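Pectinesterase 1 (Solanum lycopersicum, PDB 1XG2) hydrolyses the methyl esters of cell-wall pectin, releasing methanol and free galacturonate carboxylates, and may prepare fruit walls for softening during ripening. Local coordinates at residues Arg140-Asp145 with Ser302-Thr307; Ala160-Lys165 with Lys296-Gly301. All blocks are in the same frame, centred on the assembly; numbering follows the deposited sequence.

Interaction 1: residues Arg140-Asp145 with Ser302-Thr307; sequences RQFYRD and SWLRST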
loop_
_atom_site.group_PDB
_atom_site.type_symbol
_atom_site.label_atom_id
_atom_site.label_comp_id
_atom_site.label_asym_id
_atom_site.label_seq_id
_atom_site.Cartn_x
_atom_site.Cartn_y
_atom_site.Cartn_z
ATOM N N ARG A 140 4.696 -5.792 -1.666
ATOM C CA ARG A 140 3.840 -6.826 -2.251
ATOM C C ARG A 140 2.990 -7.493 -1.173
ATOM O O ARG A 140 3.515 -7.978 -0.166
ATOM C CB ARG A 140 4.659 -7.882 -2.988
ATOM C CG ARG A 140 5.287 -7.383 -4.274
ATOM C CD ARG A 140 6.381 -8.280 -4.834
ATOM N NE ARG A 140 7.540 -8.358 -3.957
ATOM C CZ ARG A 140 8.759 -8.802 -4.311
ATOM N NH1 ARG A 140 9.013 -9.220 -5.543
ATOM N NH2 ARG A 140 9.727 -8.806 -3.418
ATOM N N GLN A 141 1.687 -7.542 -1.430
ATOM C CA GLN A 141 0.692 -7.996 -0.460
ATOM C C GLN A 141 -0.347 -8.901 -1.132
ATOM O O GLN A 141 -0.707 -8.702 -2.287
ATOM C CB GLN A 141 -0.008 -6.801 0.202
ATOM C CG GLN A 141 0.937 -5.706 0.682
ATOM C CD GLN A 141 0.252 -4.504 1.310
ATOM O OE1 GLN A 141 0.881 -3.447 1.472
ATOM N NE2 GLN A 141 -0.999 -4.652 1.674
ATOM N N PHE A 142 -0.813 -9.883 -0.377
ATOM C CA PHE A 142 -1.843 -10.810 -0.807
ATOM C C PHE A 142 -2.907 -10.885 0.277
ATOM O O PHE A 142 -2.597 -11.165 1.450
ATOM C CB PHE A 142 -1.227 -12.185 -1.041
ATOM C CG PHE A 142 -2.185 -13.215 -1.576
ATOM C CD1 PHE A 142 -2.820 -13.044 -2.792
ATOM C CD2 PHE A 142 -2.425 -14.383 -0.859
ATOM C CE1 PHE A 142 -3.705 -14.010 -3.261
ATOM C CE2 PHE A 142 -3.297 -15.362 -1.344
ATOM C CZ PHE A 142 -3.934 -15.167 -2.524
ATOM N N TYR A 143 -4.147 -10.648 -0.136
ATOM C CA TYR A 143 -5.325 -10.744 0.705
ATOM C C TYR A 143 -6.186 -11.891 0.198
ATOM O O TYR A 143 -6.509 -11.952 -0.978
ATOM C CB TYR A 143 -6.132 -9.441 0.675
ATOM C CG TYR A 143 -5.387 -8.311 1.330
ATOM C CD1 TYR A 143 -4.315 -7.684 0.679
ATOM C CD2 TYR A 143 -5.738 -7.857 2.589
ATOM C CE1 TYR A 143 -3.617 -6.645 1.275
ATOM C CE2 TYR A 143 -5.028 -6.815 3.203
ATOM C CZ TYR A 143 -3.959 -6.235 2.545
ATOM O OH TYR A 143 -3.241 -5.219 3.143
ATOM N N ARG A 144 -6.551 -12.788 1.099
ATOM C CA ARG A 144 -7.264 -14.004 0.749
ATOM C C ARG A 144 -8.363 -14.284 1.757
ATOM O O ARG A 144 -8.148 -14.195 2.968
ATOM C CB ARG A 144 -6.276 -15.164 0.709
ATOM C CG ARG A 144 -6.868 -16.527 0.412
ATOM C CD ARG A 144 -7.354 -16.726 -1.022
ATOM N NE ARG A 144 -8.097 -17.982 -1.123
ATOM C CZ ARG A 144 -8.161 -18.760 -2.199
ATOM N NH1 ARG A 144 -7.554 -18.429 -3.337
ATOM N NH2 ARG A 144 -8.859 -19.887 -2.138
ATOM N N ASP A 145 -9.533 -14.674 1.245
ATOM C CA ASP A 145 -10.648 -15.128 2.070
ATOM C C ASP A 145 -11.034 -14.123 3.163
ATOM O O ASP A 145 -11.422 -14.511 4.260
ATOM C CB ASP A 145 -10.314 -16.482 2.700
ATOM C CG ASP A 145 -10.256 -17.614 1.681
ATOM O OD1 ASP A 145 -9.756 -18.697 2.048
ATOM O OD2 ASP A 145 -10.679 -17.521 0.511
ATOM N N SER A 302 7.011 -17.417 -5.468
ATOM C CA SER A 302 8.340 -17.361 -4.848
ATOM C C SER A 302 8.293 -17.165 -3.348
ATOM O O SER A 302 9.292 -17.385 -2.658
ATOM C CB SER A 302 9.203 -16.271 -5.511
ATOM O OG SER A 302 8.690 -14.957 -5.302
ATOM N N TRP A 303 7.148 -16.725 -2.833
ATOM C CA TRP A 303 6.963 -16.584 -1.404
ATOM C C TRP A 303 5.614 -17.073 -0.857
ATOM O O TRP A 303 5.500 -17.287 0.330
ATOM C CB TRP A 303 7.194 -15.128 -0.974
ATOM C CG TRP A 303 6.358 -14.119 -1.693
ATOM C CD1 TRP A 303 6.626 -13.562 -2.901
ATOM C CD2 TRP A 303 5.124 -13.536 -1.248
ATOM N NE1 TRP A 303 5.642 -12.671 -3.244
ATOM C CE2 TRP A 303 4.709 -12.627 -2.242
ATOM C CE3 TRP A 303 4.331 -13.681 -0.102
ATOM C CZ2 TRP A 303 3.532 -11.873 -2.134
ATOM C CZ3 TRP A 303 3.164 -12.926 0.011
ATOM C CH2 TRP A 303 2.775 -12.039 -0.998
ATOM N N LEU A 304 4.588 -17.239 -1.675
ATOM C CA LEU A 304 3.294 -17.634 -1.114
ATOM C C LEU A 304 3.289 -19.085 -0.693
ATOM O O LEU A 304 2.675 -19.431 0.319
ATOM C CB LEU A 304 2.160 -17.400 -2.088
ATOM C CG LEU A 304 1.607 -15.984 -2.065
ATOM C CD1 LEU A 304 0.578 -15.826 -3.182
ATOM C CD2 LEU A 304 1.024 -15.623 -0.697
ATOM N N ARG A 305 3.990 -19.939 -1.447
ATOM C CA ARG A 305 3.904 -21.375 -1.183
ATOM C C ARG A 305 4.351 -21.729 0.235
ATOM O O ARG A 305 3.779 -22.639 0.839
ATOM C CB ARG A 305 4.606 -22.231 -2.267
ATOM C CG ARG A 305 6.134 -21.965 -2.357
ATOM C CD ARG A 305 6.945 -22.951 -3.223
ATOM N NE ARG A 305 7.047 -22.552 -4.634
ATOM C CZ ARG A 305 7.934 -21.693 -5.144
ATOM N NH1 ARG A 305 8.847 -21.096 -4.382
ATOM N NH2 ARG A 305 7.908 -21.435 -6.449
ATOM N N SER A 306 5.313 -21.002 0.807
ATOM C CA SER A 306 5.774 -21.343 2.156
ATOM C C SER A 306 4.870 -20.857 3.278
ATOM O O SER A 306 5.103 -21.192 4.431
ATOM C CB SER A 306 7.210 -20.867 2.404
ATOM O OG SER A 306 8.046 -21.324 1.351
ATOM N N THR A 307 3.850 -20.067 2.952
ATOM C CA THR A 307 2.886 -19.594 3.956
ATOM C C THR A 307 1.805 -20.603 4.300
ATOM O O THR A 307 1.215 -20.519 5.373
ATOM C CB THR A 307 2.178 -18.295 3.499
ATOM O OG1 THR A 307 1.314 -18.580 2.383
ATOM C CG2 THR A 307 3.173 -17.242 2.982
#
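R140 opens the contact with the aliphatic root of its side chain: CB lies 4.2 Å from CZ2 on the six-membered ring of W303. The guanidinium finds its partners elsewhere: NH2 hydrogen-bonds S100 of the inhibitor chain and forms a salt bridge with D118, and NH1 hydrogen-bonds Q299. Q141 turns its side chain away, so the helix meets it through the main chain; its C sits near the plane of the indole, at the ring edge.

F142 brings the next side chain toward the helix and touches both W303 and L304. Its CB meets CH2 of W303 at 4.0 Å. With CG anti to the backbone N (chi1 -176°), the phenyl ring is carried onto L304, whose side chain crosses it at about a right angle. CD1 of L304 stands over one ring face in a CH-pi contact, 4.1 Å from the F142 centroid and 14° off the normal, while L304 CD2 reaches F142 CD2 at 3.7 Å. L304 CG lies over the rim of one face of the W303 indole, so the leucine touches both aromatic groups.

V121, on the neighbouring strand 120-123, touches both W303 and L304, and Y311 packs on F142. Beyond the leucine, L304 O accepts from both T307 N and T307 OG1, the hydroxyl lying 2.6 Å from L304 O. No hydrogen bond joins strand 140-144 to helix 301-304, which implies that the side chains meet here mainly through apolar burial, where the C-terminal helix lies against this sheet of the beta-helix.

Interaction 2: residues Ala160-Lys165 with Lys296-Gly301; sequences AVVFQK and KLIQGG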
loop_
_atom_site.group_PDB
_atom_site.type_symbol
_atom_site.label_atom_id
_atom_site.label_comp_id
_atom_site.label_asym_id
_atom_site.label_seq_id
_atom_site.Cartn_x
_atom_site.Cartn_y
_atom_site.Cartn_z
ATOM N N ALA A 160 1.879 -3.235 -4.475
ATOM C CA ALA A 160 1.522 -4.199 -5.500
ATOM C C ALA A 160 0.726 -5.252 -4.736
ATOM O O ALA A 160 1.276 -5.964 -3.891
ATOM C CB ALA A 160 2.742 -4.794 -6.138
ATOM N N VAL A 161 -0.570 -5.322 -5.009
ATOM C CA VAL A 161 -1.490 -6.052 -4.153
ATOM C C VAL A 161 -2.573 -6.779 -4.944
ATOM O O VAL A 161 -3.191 -6.216 -5.849
ATOM C CB VAL A 161 -2.132 -5.109 -3.073
ATOM C CG1 VAL A 161 -2.932 -3.999 -3.708
ATOM C CG2 VAL A 161 -3.009 -5.900 -2.117
ATOM N N VAL A 162 -2.778 -8.044 -4.588
ATOM C CA VAL A 162 -3.891 -8.843 -5.092
ATOM C C VAL A 162 -4.845 -9.250 -3.969
ATOM O O VAL A 162 -4.422 -9.782 -2.935
ATOM C CB VAL A 162 -3.369 -10.099 -5.796
ATOM C CG1 VAL A 162 -4.521 -10.971 -6.280
ATOM C CG2 VAL A 162 -2.474 -9.687 -6.960
ATOM N N PHE A 163 -6.124 -8.975 -4.189
ATOM C CA PHE A 163 -7.229 -9.455 -3.362
ATOM C C PHE A 163 -7.860 -10.621 -4.094
ATOM O O PHE A 163 -8.260 -10.498 -5.255
ATOM C CB PHE A 163 -8.270 -8.357 -3.136
ATOM C CG PHE A 163 -7.750 -7.190 -2.365
ATOM C CD1 PHE A 163 -7.048 -6.184 -3.003
ATOM C CD2 PHE A 163 -7.959 -7.094 -0.990
ATOM C CE1 PHE A 163 -6.539 -5.121 -2.288
ATOM C CE2 PHE A 163 -7.458 -6.030 -0.273
ATOM C CZ PHE A 163 -6.758 -5.041 -0.920
ATOM N N GLN A 164 -7.935 -11.761 -3.426
ATOM C CA GLN A 164 -8.483 -12.954 -4.026
ATOM C C GLN A 164 -9.500 -13.593 -3.106
ATOM O O GLN A 164 -9.200 -13.851 -1.954
ATOM C CB GLN A 164 -7.350 -13.928 -4.306
ATOM C CG GLN A 164 -7.510 -14.711 -5.551
ATOM C CD GLN A 164 -6.288 -15.551 -5.836
ATOM O OE1 GLN A 164 -5.977 -16.457 -5.067
ATOM N NE2 GLN A 164 -5.584 -15.243 -6.919
ATOM N N LYS A 165 -10.696 -13.865 -3.628
ATOM C CA LYS A 165 -11.770 -14.478 -2.845
ATOM C C LYS A 165 -12.067 -13.713 -1.545
ATOM O O LYS A 165 -12.308 -14.300 -0.490
ATOM C CB LYS A 165 -11.467 -15.957 -2.572
ATOM C CG LYS A 165 -11.146 -16.751 -3.829
ATOM C CD LYS A 165 -12.232 -17.716 -4.221
ATOM C CE LYS A 165 -11.905 -18.441 -5.549
ATOM N NZ LYS A 165 -11.132 -19.727 -5.382
ATOM N N LYS A 296 2.291 -12.430 -11.803
ATOM C CA LYS A 296 2.968 -11.315 -12.459
ATOM C C LYS A 296 3.058 -10.055 -11.599
ATOM O O LYS A 296 4.061 -9.351 -11.649
ATOM C CB LYS A 296 2.280 -10.976 -13.783
ATOM C CG LYS A 296 2.244 -12.124 -14.778
ATOM C CD LYS A 296 3.634 -12.551 -15.222
ATOM C CE LYS A 296 3.566 -13.819 -16.081
ATOM N NZ LYS A 296 4.927 -14.337 -16.407
ATOM N N LEU A 297 2.012 -9.742 -10.841
ATOM C CA LEU A 297 1.969 -8.468 -10.117
ATOM C C LEU A 297 2.743 -8.514 -8.799
ATOM O O LEU A 297 3.395 -7.546 -8.429
ATOM C CB LEU A 297 0.527 -8.023 -9.876
ATOM C CG LEU A 297 0.341 -6.663 -9.179
ATOM C CD1 LEU A 297 0.867 -5.519 -10.033
ATOM C CD2 LEU A 297 -1.121 -6.444 -8.861
ATOM N N ILE A 298 2.677 -9.648 -8.104
ATOM C CA ILE A 298 3.348 -9.818 -6.820
ATOM C C ILE A 298 4.346 -10.990 -6.776
ATOM O O ILE A 298 4.801 -11.363 -5.707
ATOM C CB ILE A 298 2.294 -9.938 -5.676
ATOM C CG1 ILE A 298 1.384 -11.167 -5.835
ATOM C CG2 ILE A 298 1.450 -8.653 -5.614
ATOM C CD1 ILE A 298 0.454 -11.394 -4.636
ATOM N N GLN A 299 4.710 -11.547 -7.924
ATOM C CA GLN A 299 5.670 -12.660 -7.954
ATOM C C GLN A 299 5.353 -13.704 -6.892
ATOM O O GLN A 299 6.243 -14.213 -6.213
ATOM C CB GLN A 299 7.092 -12.131 -7.769
ATOM C CG GLN A 299 7.556 -11.281 -8.946
ATOM C CD GLN A 299 7.000 -9.887 -8.901
ATOM O OE1 GLN A 299 7.108 -9.227 -7.882
ATOM N NE2 GLN A 299 6.399 -9.436 -9.996
ATOM N N GLY A 300 4.075 -14.033 -6.762
ATOM C CA GLY A 300 3.565 -14.637 -5.544
ATOM C C GLY A 300 4.109 -15.999 -5.156
ATOM O O GLY A 300 4.347 -16.250 -3.985
ATOM N N GLY A 301 4.306 -16.874 -6.122
ATOM C CA GLY A 301 4.743 -18.222 -5.818
ATOM C C GLY A 301 6.062 -18.267 -5.061
ATOM O O GLY A 301 6.196 -19.046 -4.103
#
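I298 and L297 lay the end of helix 294-297 on strand 160-164, one strand of the long parallel sheet in the right-handed parallel beta-helix of the pectinesterase domain. L297 is the last helical residue, and I298 is the first to leave helical backbone angles, so the chain turns off just where it meets the sheet.

I298 is the side chain to follow. Its CB faces the strand and splits into two branches. The short one, CG2, is anti to the carbonyl carbon and presses on the strand backbone: it comes within 3.2 Å of A160 O, a tight approach, and 3.9 Å of V161 N. That carbonyl already accepts the backbone N-H of Q141 on the next strand, so the methyl lies against an oxygen engaged in the sheet. The longer branch starts at CG1, held between the backbone N and the carbonyl carbon (chi1 62°), and extends along the strand until CD1 meets CG2 of V162 at 4.1 Å.

Were I298 cut back to an alanine, V162 CG2 would probably lose its CD1 neighbour and the A160 carbonyl its methyl cover, leaving a gap at the turn.

V162 CG2 is shared: L297 CD2 approaches it obliquely at 4.0 Å, and the same leucine methyl rests near the backbone oxygen of V161. V161 itself points away from I298 and L297, and packs on Q141, Y143 and T195. S196, on the adjoining strand 194-198, touches both V162 and L297, and I103 of the inhibitor chain packs on A160. At the start of the strand, A160 CB sits 3.6 Å from L297 O.

In the fold
Interactions 1 and 2 have their centres about 7 Å apart and place two consecutive C-terminal helices on neighbouring strands of one sheet. On the strand side they are joined by a probable hydrogen bond from Q164 N to Y143 O (2.8 Å) and by stacking of the Y143 and F163 rings; on the helix side W303 NE1 probably donates to I298 O at 2.9 Å. The inhibitor chain reaches both, through R140 in one and A160 and Q299 in the other. V161, on the strand of interaction 2, has its side chain about 11 Å from that of W223, which probably binds substrate; neither contact includes a residue of the active site.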